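Local coordinates for uncharacterized protein (Bacteroides ovatus CL02T12C04, PDB 6PTM) that probably hydrolyses carrageenan chains from their ends, as an exo-carrageenase of glycoside hydrolase family 42, at residues K160-Y165 with Y553-Q558; M457-P462 with Q560-R565; Y493-I498 with V724-S729; W709-I712 with K718-V721; V733-A738 with Q766-S771. One frame throughout, in Å; residues are numbered along the deposited sequence. Where two conformers were deposited one is given.

Contact 1: residues K160-Y165 with Y553-Q558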
# COMPACT_ATOMS: atom_id res chain seq x y z
N LYS A 160 -3.52 15.62 -9.46
CA LYS A 160 -2.27 15.55 -8.66
C LYS A 160 -2.39 14.36 -7.70
O LYS A 160 -2.47 13.25 -8.22
CB LYS A 160 -1.99 16.92 -8.04
CG LYS A 160 -0.63 17.09 -7.38
CD LYS A 160 -0.25 18.53 -7.14
CE LYS A 160 1.02 18.70 -6.33
NZ LYS A 160 1.28 20.13 -6.02
N ASP A 161 -2.40 14.60 -6.38
CA ASP A 161 -2.42 13.54 -5.34
C ASP A 161 -3.86 13.30 -4.87
O ASP A 161 -4.03 12.65 -3.86
CB ASP A 161 -1.55 13.91 -4.12
CG ASP A 161 -1.89 15.22 -3.45
OD1 ASP A 161 -2.59 16.01 -4.05
OD2 ASP A 161 -1.46 15.44 -2.33
N MET A 162 -4.85 13.75 -5.64
CA MET A 162 -6.24 13.60 -5.16
C MET A 162 -7.17 12.95 -6.19
O MET A 162 -6.92 13.03 -7.37
CB MET A 162 -6.88 14.95 -4.86
CG MET A 162 -6.08 15.86 -3.97
SD MET A 162 -6.76 17.52 -3.91
CE MET A 162 -6.14 18.17 -5.45
N LEU A 163 -8.22 12.34 -5.65
CA LEU A 163 -9.39 11.92 -6.44
C LEU A 163 -10.41 13.03 -6.13
O LEU A 163 -10.69 13.25 -4.95
CB LEU A 163 -9.86 10.54 -6.00
CG LEU A 163 -9.05 9.40 -6.60
CD1 LEU A 163 -9.52 8.06 -6.06
CD2 LEU A 163 -9.12 9.42 -8.12
N VAL A 164 -10.90 13.70 -7.16
CA VAL A 164 -11.76 14.90 -6.95
C VAL A 164 -13.21 14.66 -7.40
O VAL A 164 -13.43 14.19 -8.50
CB VAL A 164 -11.15 16.11 -7.68
CG1 VAL A 164 -12.06 17.33 -7.65
CG2 VAL A 164 -9.78 16.47 -7.14
N TYR A 165 -14.14 14.94 -6.49
CA TYR A 165 -15.59 14.97 -6.79
C TYR A 165 -16.09 16.37 -6.44
O TYR A 165 -15.99 16.77 -5.27
CB TYR A 165 -16.33 13.89 -6.01
CG TYR A 165 -17.81 13.87 -6.28
CD1 TYR A 165 -18.30 13.53 -7.53
CD2 TYR A 165 -18.73 14.17 -5.28
CE1 TYR A 165 -19.66 13.56 -7.82
CE2 TYR A 165 -20.10 14.17 -5.55
CZ TYR A 165 -20.56 13.86 -6.82
OH TYR A 165 -21.89 13.87 -7.09
N TYR A 553 -8.59 18.07 5.80
CA TYR A 553 -7.69 17.72 6.93
C TYR A 553 -6.79 16.55 6.50
O TYR A 553 -5.57 16.59 6.71
CB TYR A 553 -8.50 17.39 8.18
CG TYR A 553 -9.21 18.55 8.83
CD1 TYR A 553 -8.92 19.88 8.52
CD2 TYR A 553 -10.19 18.31 9.79
CE1 TYR A 553 -9.57 20.92 9.16
CE2 TYR A 553 -10.85 19.34 10.43
CZ TYR A 553 -10.53 20.65 10.12
OH TYR A 553 -11.17 21.67 10.77
N ILE A 554 -7.39 15.52 5.88
CA ILE A 554 -6.71 14.27 5.49
C ILE A 554 -5.63 14.63 4.48
O ILE A 554 -4.44 14.22 4.67
CB ILE A 554 -7.70 13.21 5.00
CG1 ILE A 554 -8.71 12.80 6.07
CG2 ILE A 554 -6.96 12.00 4.47
CD1 ILE A 554 -8.10 12.32 7.38
N MET A 555 -5.95 15.46 3.48
CA MET A 555 -4.89 15.79 2.50
C MET A 555 -3.80 16.59 3.22
O MET A 555 -2.66 16.35 2.89
CB MET A 555 -5.41 16.56 1.29
CG MET A 555 -6.43 15.83 0.48
SD MET A 555 -5.88 14.18 -0.09
CE MET A 555 -4.29 14.62 -0.80
N SER A 556 -4.11 17.47 4.19
CA SER A 556 -3.08 18.21 4.94
C SER A 556 -2.18 17.22 5.71
O SER A 556 -0.91 17.38 5.68
CB SER A 556 -3.67 19.24 5.85
OG SER A 556 -4.29 20.26 5.09
N PHE A 557 -2.77 16.21 6.35
CA PHE A 557 -1.96 15.17 7.03
C PHE A 557 -1.09 14.41 6.01
O PHE A 557 0.08 14.19 6.34
CB PHE A 557 -2.81 14.18 7.83
CG PHE A 557 -3.41 14.76 9.09
CD1 PHE A 557 -2.59 15.19 10.12
CD2 PHE A 557 -4.78 14.86 9.25
CE1 PHE A 557 -3.13 15.71 11.29
CE2 PHE A 557 -5.31 15.34 10.43
CZ PHE A 557 -4.49 15.79 11.43
N GLN A 558 -1.61 14.04 4.84
CA GLN A 558 -0.83 13.25 3.83
C GLN A 558 0.34 14.11 3.34
O GLN A 558 1.45 13.59 3.09
CB GLN A 558 -1.66 12.85 2.60
CG GLN A 558 -2.71 11.76 2.82
CD GLN A 558 -3.33 11.33 1.51
OE1 GLN A 558 -2.96 11.86 0.43
NE2 GLN A 558 -4.22 10.34 1.58
O HOH W 1 -0.80 13.54 -0.57
O HOH W 2 -4.39 10.88 -1.67
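M555 reaches from helix 551-559 to D161 and M162, at the start of strand 162-165. Its CB and CG stay on the helix side of the contact. The chain then bends at chi2 (-55°) and again at chi3 (-50°), which carries SD and CE over to the strand. SD makes no close approach across the contact, so CE does the touching. This methyl lies 3.3 Å from D161 OD2 and 3.6 Å from D161 CG, with the carboxylate coming from the opposite direction. M555 CE also packs at 3.8 Å against M162 CG. P169 and F171 of strand 168-175 also touch M555.

The polar link runs through water. Water 2 donates to D161 O (2.8 Å) and to Q558 OE1 (2.7 Å), joining the backbone just before the strand to the helix. Water 1 lies between D161 OD2 and Q558 OE1. D161 OD2 also forms a salt bridge with R559, and Q558 NE2 is held by T497 O.

Strand 162-165 is paired antiparallel with strand 168-175. This is consistent with a beta hairpin leading into the first strand of a (beta/alpha)8 barrel, here packed on a helix that follows the barrel.

Contact 2: residues M457-P462 with Q560-R565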
# COMPACT_ATOMS: atom_id res chain seq x y z
N MET A 457 7.30 5.35 -0.47
CA MET A 457 6.65 5.65 -1.77
C MET A 457 6.29 7.16 -1.83
O MET A 457 6.53 7.80 -2.87
CB MET A 457 5.40 4.79 -1.92
CG MET A 457 5.65 3.34 -2.19
SD MET A 457 4.06 2.41 -2.18
CE MET A 457 4.47 0.96 -1.20
N LYS A 458 5.74 7.75 -0.75
CA LYS A 458 5.37 9.18 -0.77
C LYS A 458 6.62 10.07 -0.66
O LYS A 458 6.58 11.20 -1.18
CB LYS A 458 4.37 9.50 0.34
CG LYS A 458 3.00 8.86 0.17
CD LYS A 458 2.18 9.48 -0.96
CE LYS A 458 1.50 10.74 -0.46
NZ LYS A 458 0.74 11.39 -1.53
N SER A 459 7.72 9.59 -0.08
CA SER A 459 9.02 10.32 -0.12
C SER A 459 9.48 10.42 -1.58
O SER A 459 9.95 11.51 -2.00
CB SER A 459 10.04 9.68 0.78
OG SER A 459 9.65 9.80 2.17
N VAL A 460 9.35 9.33 -2.32
CA VAL A 460 9.78 9.25 -3.74
C VAL A 460 8.89 10.14 -4.60
O VAL A 460 9.46 10.98 -5.37
CB VAL A 460 9.78 7.80 -4.25
CG1 VAL A 460 10.02 7.76 -5.76
CG2 VAL A 460 10.83 6.98 -3.54
N SER A 461 7.56 10.01 -4.46
CA SER A 461 6.54 10.71 -5.29
C SER A 461 5.46 11.31 -4.41
O SER A 461 4.46 10.66 -4.14
CB SER A 461 5.91 9.77 -6.26
OG SER A 461 6.87 9.31 -7.19
N PRO A 462 5.63 12.54 -3.89
CA PRO A 462 4.60 13.11 -3.01
C PRO A 462 3.30 13.53 -3.70
O PRO A 462 2.31 13.70 -2.97
CB PRO A 462 5.30 14.33 -2.36
CG PRO A 462 6.40 14.67 -3.31
CD PRO A 462 6.83 13.38 -3.98
N GLN A 560 1.76 16.76 4.82
CA GLN A 560 2.58 17.46 5.84
C GLN A 560 4.07 17.17 5.60
O GLN A 560 4.45 16.01 5.37
CB GLN A 560 2.19 17.06 7.26
CG GLN A 560 2.86 17.92 8.33
CD GLN A 560 2.26 17.64 9.69
OE1 GLN A 560 2.15 16.50 10.14
NE2 GLN A 560 1.81 18.70 10.33
N ARG A 561 4.88 18.21 5.73
CA ARG A 561 6.36 18.17 5.76
C ARG A 561 6.82 16.95 6.56
O ARG A 561 6.35 16.76 7.71
CB ARG A 561 6.90 19.47 6.36
CG ARG A 561 8.41 19.56 6.46
CD ARG A 561 8.83 20.85 7.13
NE ARG A 561 10.26 21.06 7.26
CZ ARG A 561 11.07 21.57 6.33
NH1 ARG A 561 10.62 21.80 5.11
NH2 ARG A 561 12.33 21.82 6.63
N LYS A 562 7.67 16.13 5.93
CA LYS A 562 8.42 15.01 6.54
C LYS A 562 9.82 15.53 6.91
O LYS A 562 10.75 15.49 6.10
CB LYS A 562 8.48 13.85 5.54
CG LYS A 562 7.16 13.30 5.03
CD LYS A 562 7.37 12.11 4.11
CE LYS A 562 6.20 11.68 3.24
NZ LYS A 562 4.98 11.38 4.02
N PRO A 563 10.02 16.10 8.12
CA PRO A 563 11.24 16.86 8.38
C PRO A 563 12.49 16.03 8.68
O PRO A 563 13.58 16.58 8.82
CB PRO A 563 10.85 17.68 9.61
CG PRO A 563 9.89 16.76 10.35
CD PRO A 563 9.06 16.18 9.23
N LEU A 564 12.32 14.74 8.89
CA LEU A 564 13.44 13.82 9.10
C LEU A 564 13.35 12.78 7.99
O LEU A 564 12.24 12.15 7.81
CB LEU A 564 13.36 13.21 10.49
CG LEU A 564 13.52 14.19 11.65
CD1 LEU A 564 13.19 13.51 12.96
CD2 LEU A 564 14.92 14.78 11.69
N ARG A 565 14.46 12.63 7.26
CA ARG A 565 14.56 11.63 6.17
C ARG A 565 15.61 10.59 6.53
O ARG A 565 16.78 10.95 6.76
CB ARG A 565 14.91 12.32 4.85
CG ARG A 565 13.88 13.35 4.43
CD ARG A 565 12.44 12.84 4.47
NE ARG A 565 11.60 13.87 3.88
CZ ARG A 565 11.30 13.96 2.59
NH1 ARG A 565 11.69 13.04 1.71
NH2 ARG A 565 10.50 14.91 2.18
O HOH W 3 10.63 13.85 -0.95
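K562 runs extended toward S459 and K458 until chi4 (-56°) turns its NZ aside. R565 bends at chi2 (-49°), which brings its guanidinium back beside K562 and up to S459. The two segments join helix 448-460, probably one of the barrel helices, to strand 564-567, the first in sequence of the five-stranded parallel sheet. The order 2-1-3-4-5, with helices between, is flavodoxin-like and consistent with the alpha/beta domain that follows the barrel in family 42 enzymes.

The direct touch is thin. K562 CD passes S459 OG at 3.8 Å, and K562 CE is 4.1 Å from K458 CB. K458 NZ and K562 NZ stay 7.0 Å apart. K458 NZ turns back to donate to P462 O (3.1 Å), from above the carbonyl plane, just past the end of its own helix.

The R565 guanidinium is held at its edge. R565 NE donates to K562 O at 2.9 Å, nearly in the guanidinium plane and fairly straight (160°). R565 NH1 also bonds F599 O. A leucine in place of R565 would probably leave K562 O and F599 O without these donors and set the turn before strand 564-567 freer to move. S459 OG is engaged by D455 O and F599 N, and sits 3.9 Å from R565 NH1. Water 3 completes the link: it donates to S459 O at 2.7 Å and accepts from R565 NH1 at 3.0 Å.

Contact 3: residues Y493-I498 with V724-S729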
# COMPACT_ATOMS: atom_id res chain seq x y z
N TYR A 493 -7.84 1.39 7.64
CA TYR A 493 -8.11 2.18 6.42
C TYR A 493 -7.77 3.63 6.76
O TYR A 493 -7.27 4.37 5.92
CB TYR A 493 -9.53 1.98 5.89
CG TYR A 493 -9.65 0.76 5.03
CD1 TYR A 493 -9.80 -0.49 5.61
CD2 TYR A 493 -9.55 0.83 3.66
CE1 TYR A 493 -9.85 -1.64 4.84
CE2 TYR A 493 -9.63 -0.31 2.87
CZ TYR A 493 -9.76 -1.56 3.46
OH TYR A 493 -9.83 -2.70 2.72
N TRP A 494 -8.06 4.03 7.99
CA TRP A 494 -7.81 5.43 8.41
C TRP A 494 -6.28 5.67 8.38
O TRP A 494 -5.81 6.67 7.79
CB TRP A 494 -8.42 5.67 9.80
CG TRP A 494 -8.33 7.11 10.21
CD1 TRP A 494 -7.25 7.75 10.72
CD2 TRP A 494 -9.37 8.09 10.09
NE1 TRP A 494 -7.54 9.06 10.94
CE2 TRP A 494 -8.84 9.30 10.58
CE3 TRP A 494 -10.69 8.06 9.65
CZ2 TRP A 494 -9.58 10.47 10.60
CZ3 TRP A 494 -11.43 9.21 9.67
CH2 TRP A 494 -10.88 10.41 10.13
N LEU A 495 -5.53 4.78 9.04
CA LEU A 495 -4.07 4.93 9.15
C LEU A 495 -3.44 4.92 7.75
O LEU A 495 -2.64 5.83 7.42
CB LEU A 495 -3.55 3.82 10.07
CG LEU A 495 -2.04 3.77 10.27
CD1 LEU A 495 -1.54 5.01 11.01
CD2 LEU A 495 -1.66 2.48 10.98
N ALA A 496 -3.81 3.96 6.90
CA ALA A 496 -3.26 3.85 5.54
C ALA A 496 -3.54 5.16 4.78
O ALA A 496 -2.62 5.66 4.05
CB ALA A 496 -3.84 2.66 4.82
N THR A 497 -4.72 5.74 4.99
CA THR A 497 -5.11 6.98 4.30
C THR A 497 -4.26 8.15 4.82
O THR A 497 -3.80 8.96 3.99
CB THR A 497 -6.61 7.25 4.39
OG1 THR A 497 -7.27 6.09 3.87
CG2 THR A 497 -6.94 8.49 3.60
N ILE A 498 -4.02 8.22 6.12
CA ILE A 498 -3.10 9.25 6.68
C ILE A 498 -1.73 9.17 5.97
O ILE A 498 -1.12 10.23 5.72
CB ILE A 498 -3.00 9.13 8.21
CG1 ILE A 498 -4.33 9.54 8.87
CG2 ILE A 498 -1.80 9.91 8.73
CD1 ILE A 498 -4.71 10.98 8.73
N VAL A 724 -3.72 7.34 16.10
CA VAL A 724 -4.13 5.93 15.91
C VAL A 724 -3.29 5.07 16.85
O VAL A 724 -2.07 5.16 16.80
CB VAL A 724 -3.95 5.49 14.45
CG1 VAL A 724 -4.49 4.09 14.24
CG2 VAL A 724 -4.55 6.48 13.50
N ASN A 725 -3.94 4.26 17.67
CA ASN A 725 -3.23 3.29 18.54
C ASN A 725 -2.92 2.04 17.71
O ASN A 725 -3.84 1.23 17.47
CB ASN A 725 -4.02 2.98 19.80
CG ASN A 725 -3.22 2.14 20.76
OD1 ASN A 725 -2.02 1.94 20.58
ND2 ASN A 725 -3.87 1.66 21.81
N ILE A 726 -1.66 1.92 17.29
CA ILE A 726 -1.12 0.77 16.52
C ILE A 726 -0.66 -0.28 17.55
O ILE A 726 -0.39 -1.40 17.15
CB ILE A 726 0.06 1.20 15.62
CG1 ILE A 726 -0.29 2.41 14.76
CG2 ILE A 726 0.51 0.05 14.74
CD1 ILE A 726 0.93 3.03 14.06
N GLY A 727 -0.60 0.10 18.83
CA GLY A 727 -0.17 -0.78 19.93
C GLY A 727 -1.18 -1.89 20.24
O GLY A 727 -2.39 -1.73 19.99
N LYS A 728 -0.72 -2.95 20.88
CA LYS A 728 -1.57 -4.14 21.10
C LYS A 728 -2.31 -4.04 22.43
O LYS A 728 -3.01 -4.99 22.77
CB LYS A 728 -0.70 -5.39 21.17
CG LYS A 728 0.21 -5.39 22.37
CD LYS A 728 1.34 -6.37 22.26
CE LYS A 728 0.97 -7.74 22.75
NZ LYS A 728 2.15 -8.32 23.43
N SER A 729 -2.14 -2.97 23.20
CA SER A 729 -2.93 -2.81 24.46
C SER A 729 -3.35 -1.36 24.59
O SER A 729 -2.86 -0.55 23.83
CB SER A 729 -2.17 -3.34 25.69
OG SER A 729 -1.02 -2.55 25.95
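L495 and W494 on helix 486-498 meet V724 and I726 at the end of strand 718-725. The contact is wholly apolar. In L495, CG lies opposite the backbone N (chi1 178°), and chi2 then spreads the two methyls over different partners. L495 CD2 packs 4.0 Å from I726 CG1, the two side chains crossing at about a right angle. L495 CD1 lies 4.2 Å from V724 CG2.

That same V724 methyl serves both helix residues. It is the branch set beside the backbone N of V724, and it also meets W494 CD1 at 4.1 Å, obliquely to the indole. I726 follows the strand end, and its extended chi2 (169°) carries CD1 along L495 CD2. The indole is fixed by a polar bond as well, since W494 NE1 donates to N722 OD1.

Past the contact the chain turns. N725 OD1 accepts from G727 N at 2.9 Å, an Asx turn, with the donor above the amide carbonyl plane. N725 ND2 donates to S729 O (3.2 Å), so one amide braces both ends of the bend. G727 has no side chain to press on N725 OD1. On the helix, Y493 O accepts from T497 N and, at 2.7 Å, from T497 OG1, the two donors reaching it from opposite faces.

The contact joins a helix of the probable catalytic barrel to the C-terminal antiparallel sheet. Strand 707-715 flanks the pair, E708 touching both L495 and I726. Helices 534-549 and 551-559 pack on W494 through L547 and I554.

Contact 4: residues W709-I712 with K718-V721. With EDO (1,2-ethanediol), chain E; EDO (1,2-ethanediol), chain F.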
# COMPACT_ATOMS: atom_id res chain seq x y z
N TRP A 709 0.82 9.80 16.16
CA TRP A 709 0.04 11.06 16.25
C TRP A 709 0.60 12.12 15.30
O TRP A 709 1.81 12.02 14.91
CB TRP A 709 -0.06 11.54 17.68
CG TRP A 709 1.24 11.81 18.35
CD1 TRP A 709 2.06 10.89 18.92
CD2 TRP A 709 1.80 13.09 18.64
NE1 TRP A 709 3.15 11.52 19.47
CE2 TRP A 709 3.00 12.87 19.35
CE3 TRP A 709 1.43 14.40 18.34
CZ2 TRP A 709 3.81 13.91 19.79
CZ3 TRP A 709 2.25 15.43 18.73
CH2 TRP A 709 3.42 15.19 19.45
N ARG A 710 -0.28 13.03 14.87
CA ARG A 710 0.04 14.13 13.95
C ARG A 710 -0.77 15.35 14.37
O ARG A 710 -1.83 15.18 14.96
CB ARG A 710 -0.31 13.77 12.50
CG ARG A 710 0.41 12.55 11.94
CD ARG A 710 1.93 12.71 11.81
NE ARG A 710 2.54 11.49 11.26
CZ ARG A 710 2.46 11.10 9.98
NH1 ARG A 710 1.80 11.81 9.07
NH2 ARG A 710 3.02 9.95 9.62
N VAL A 711 -0.27 16.54 14.07
CA VAL A 711 -0.96 17.81 14.39
C VAL A 711 -0.88 18.73 13.18
O VAL A 711 0.24 18.95 12.68
CB VAL A 711 -0.34 18.46 15.64
CG1 VAL A 711 -1.14 19.70 16.05
CG2 VAL A 711 -0.24 17.45 16.76
N ILE A 712 -2.03 19.27 12.77
CA ILE A 712 -2.09 20.35 11.74
C ILE A 712 -2.80 21.56 12.35
O ILE A 712 -3.58 21.36 13.31
CB ILE A 712 -2.77 19.87 10.45
CG1 ILE A 712 -4.19 19.38 10.72
CG2 ILE A 712 -1.90 18.83 9.76
CD1 ILE A 712 -4.97 19.05 9.48
N LYS A 718 -6.06 27.01 16.92
CA LYS A 718 -6.79 25.73 16.86
C LYS A 718 -6.03 24.75 16.00
O LYS A 718 -5.56 25.14 14.92
CB LYS A 718 -8.19 25.91 16.30
CG LYS A 718 -9.16 26.72 17.15
CD LYS A 718 -10.54 26.74 16.55
CE LYS A 718 -11.45 27.79 17.13
NZ LYS A 718 -10.98 29.13 16.72
N TYR A 719 -5.96 23.51 16.46
CA TYR A 719 -5.13 22.43 15.90
C TYR A 719 -6.01 21.20 15.73
O TYR A 719 -6.91 20.97 16.54
CB TYR A 719 -3.90 22.21 16.77
CG TYR A 719 -3.02 23.43 16.81
CD1 TYR A 719 -2.10 23.69 15.80
CD2 TYR A 719 -3.20 24.41 17.78
CE1 TYR A 719 -1.33 24.83 15.80
CE2 TYR A 719 -2.44 25.57 17.79
CZ TYR A 719 -1.52 25.79 16.78
OH TYR A 719 -0.78 26.93 16.81
N ILE A 720 -5.74 20.42 14.69
CA ILE A 720 -6.41 19.11 14.45
C ILE A 720 -5.39 18.04 14.80
O ILE A 720 -4.29 18.07 14.26
CB ILE A 720 -6.96 18.95 13.02
CG1 ILE A 720 -7.80 20.16 12.58
CG2 ILE A 720 -7.72 17.65 12.93
CD1 ILE A 720 -8.99 20.48 13.47
N VAL A 721 -5.73 17.20 15.76
CA VAL A 721 -4.80 16.14 16.25
C VAL A 721 -5.32 14.80 15.76
O VAL A 721 -6.50 14.51 16.00
CB VAL A 721 -4.68 16.16 17.78
CG1 VAL A 721 -3.78 15.05 18.28
CG2 VAL A 721 -4.23 17.52 18.28
C1 EDO E . 1.47 22.99 12.96
O1 EDO E . 1.51 21.94 12.01
C2 EDO E . 1.01 22.42 14.26
O2 EDO E . 1.86 21.43 14.83
C1 EDO F . 4.87 20.47 12.78
O1 EDO F . 4.13 21.25 11.82
C2 EDO F . 4.24 19.16 13.05
O2 EDO F . 3.02 19.23 13.79
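I712 and I720 pack across each other at a slant at the centre of an antiparallel beta hairpin, strands 707-715 and 718-725. I712 CG1 takes the crowded position between backbone N and carbonyl carbon (chi1 59°), which puts it 3.6 Å from I720 CB. This face lies on helix 551-559, where F557 touches I712 and Y553 touches I720. On the other face, V711 CG1 meets Y719 CB at 3.8 Å and V711 CG2 lies 4.3 Å from V721 CG2. I694 and I696 cover that side.

I712 and I720 form a hydrogen-bonded pair, next to the non-hydrogen-bonded pair V711 and V721. I712 N donates to I720 O (3.0 Å), and I720 N donates to I712 O (2.7 Å).

The Y719 ring has I712 O at its edge, and its CD1 lies 3.7 Å from C2 of the chain E ethanediol. An alanine here would keep CB against V711 but would probably leave I694, M693 and the diol without the ring that they touch.

The outer edge is polar. V711 O accepts a hydrogen bond from Q560 NE2. Two ethanediols, likely picked up during crystallisation, add to this. V711 O accepts from O2 of the chain F ethanediol at 3.0 Å and weakly from O1 of the chain E one.

Contact 5: residues V733-A738 with Q766-S771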
# COMPACT_ATOMS: atom_id res chain seq x y z
N VAL A 733 -3.15 8.70 26.33
CA VAL A 733 -2.42 9.86 25.75
C VAL A 733 -2.68 11.04 26.67
O VAL A 733 -3.80 11.22 27.12
CB VAL A 733 -2.76 10.19 24.28
CG1 VAL A 733 -2.25 9.11 23.34
CG2 VAL A 733 -4.23 10.43 24.05
N SER A 734 -1.66 11.85 26.87
CA SER A 734 -1.77 13.10 27.62
C SER A 734 -1.28 14.26 26.74
O SER A 734 -0.14 14.18 26.22
CB SER A 734 -1.00 12.96 28.93
OG SER A 734 -1.07 14.21 29.55
N MET A 735 -2.10 15.28 26.55
CA MET A 735 -1.80 16.39 25.59
C MET A 735 -1.59 17.72 26.34
O MET A 735 -2.28 17.95 27.32
CB MET A 735 -2.95 16.56 24.61
CG MET A 735 -3.23 15.33 23.77
SD MET A 735 -4.47 15.72 22.49
CE MET A 735 -5.78 16.35 23.52
N SER A 736 -0.66 18.54 25.88
CA SER A 736 -0.45 19.92 26.38
C SER A 736 -0.07 20.80 25.19
O SER A 736 0.41 20.26 24.17
CB SER A 736 0.59 19.98 27.46
OG SER A 736 1.85 19.59 26.91
N ALA A 737 -0.26 22.10 25.32
CA ALA A 737 0.22 23.10 24.34
C ALA A 737 1.74 23.19 24.43
O ALA A 737 2.24 23.18 25.51
CB ALA A 737 -0.42 24.43 24.62
N ALA A 738 2.44 23.32 23.31
CA ALA A 738 3.90 23.53 23.31
C ALA A 738 4.16 24.93 23.86
O ALA A 738 5.13 25.10 24.61
CB ALA A 738 4.46 23.38 21.91
N GLN A 766 -8.46 8.68 17.10
CA GLN A 766 -8.96 9.95 17.63
C GLN A 766 -8.70 11.06 16.61
O GLN A 766 -7.59 11.11 16.03
CB GLN A 766 -8.32 10.26 18.97
CG GLN A 766 -8.83 9.35 20.08
CD GLN A 766 -10.23 9.68 20.52
OE1 GLN A 766 -10.68 10.81 20.46
NE2 GLN A 766 -10.90 8.67 21.05
N LEU A 767 -9.71 11.89 16.36
CA LEU A 767 -9.50 13.11 15.54
C LEU A 767 -10.13 14.27 16.32
O LEU A 767 -11.35 14.31 16.46
CB LEU A 767 -10.12 12.94 14.15
CG LEU A 767 -9.83 14.07 13.16
CD1 LEU A 767 -8.39 14.04 12.70
CD2 LEU A 767 -10.77 13.96 11.98
N LEU A 768 -9.28 15.13 16.83
CA LEU A 768 -9.60 16.12 17.85
C LEU A 768 -9.26 17.51 17.34
O LEU A 768 -8.22 17.72 16.65
CB LEU A 768 -8.75 15.82 19.08
CG LEU A 768 -8.89 14.43 19.68
CD1 LEU A 768 -7.81 14.24 20.75
CD2 LEU A 768 -10.27 14.22 20.27
N GLU A 769 -10.15 18.44 17.68
CA GLU A 769 -9.92 19.88 17.56
C GLU A 769 -9.48 20.40 18.94
O GLU A 769 -10.26 20.28 19.89
CB GLU A 769 -11.16 20.57 16.99
CG GLU A 769 -10.90 22.05 16.80
CD GLU A 769 -12.04 22.78 16.13
OE1 GLU A 769 -12.41 23.80 16.65
OE2 GLU A 769 -12.55 22.31 15.11
N VAL A 770 -8.27 20.94 19.01
CA VAL A 770 -7.61 21.45 20.23
C VAL A 770 -7.46 22.97 20.06
O VAL A 770 -6.86 23.40 19.06
CB VAL A 770 -6.28 20.72 20.48
CG1 VAL A 770 -5.57 21.21 21.73
CG2 VAL A 770 -6.51 19.21 20.60
N SER A 771 -8.09 23.75 20.96
CA SER A 771 -8.06 25.24 21.00
C SER A 771 -7.11 25.69 22.12
O SER A 771 -7.14 25.06 23.20
CB SER A 771 -9.44 25.82 21.23
OG SER A 771 -10.39 25.30 20.30
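M735 meets L768 and V770 through its methyl end. M735 CE lies 4.0 Å from L768 CD1 and 4.2 Å from V770 CG2, so it bears on two residues of the facing strand. M735 SD is also 4.0 Å from L768 CD1, and the sulfur and methyl thus both lie against one leucine methyl. All these contacts are apolar, and the side chains cross at a slant.

The conformation of M735 explains its reach. CG sits beside the backbone N, and chi2 (-173°) runs straight out from strand 731-737. Only at chi3 (-55°) does the chain bend and lay CE down between its two partners. L768 and V770 stand two residues apart on strand 765-772, so both present their side chains to the same side. V770 offers the methyl beside its backbone N, and L768 offers CD1 at the end of its chain.

A second shell sets these groups in place. I696 touches M735, I758 touches L768, and V770 is bordered by V721 and I694. The backbone of M735 is bonded to T756, and its neighbours S734 and S736 are bonded to A697 and S695.

The two strands belong to different antiparallel sheets packed face to face, as in a beta sandwich. Strand 731-737 is the middle of one sheet, between 694-700 and 757-760. Strand 765-772 lies between 718-725 and 742-747 in the other. Its far side, through L767, faces W494 of helix 486-498 and F557 of helix 551-559.

In the fold
From the N terminus, contact 1 opens first, at 160-165, and closes at 553-558. Contacts 2 and 3 both open inside that span, at 457-462 and 493-498. Contact 2 closes at 560-565, just after contact 1, and contact 3 closes only at 724-729. The first three contacts therefore all cross one another. Contact 4 is a short hairpin within the span of contact 3. Contact 5 follows separately near the C terminus. Contacts 1 to 3 tie the probable barrel to helix 551-559, the five-stranded parallel sheet and the C-terminal strands. Contacts 4 and 5 build the C-terminal domain, and share backbone bonds between strands 718-725 and 765-772.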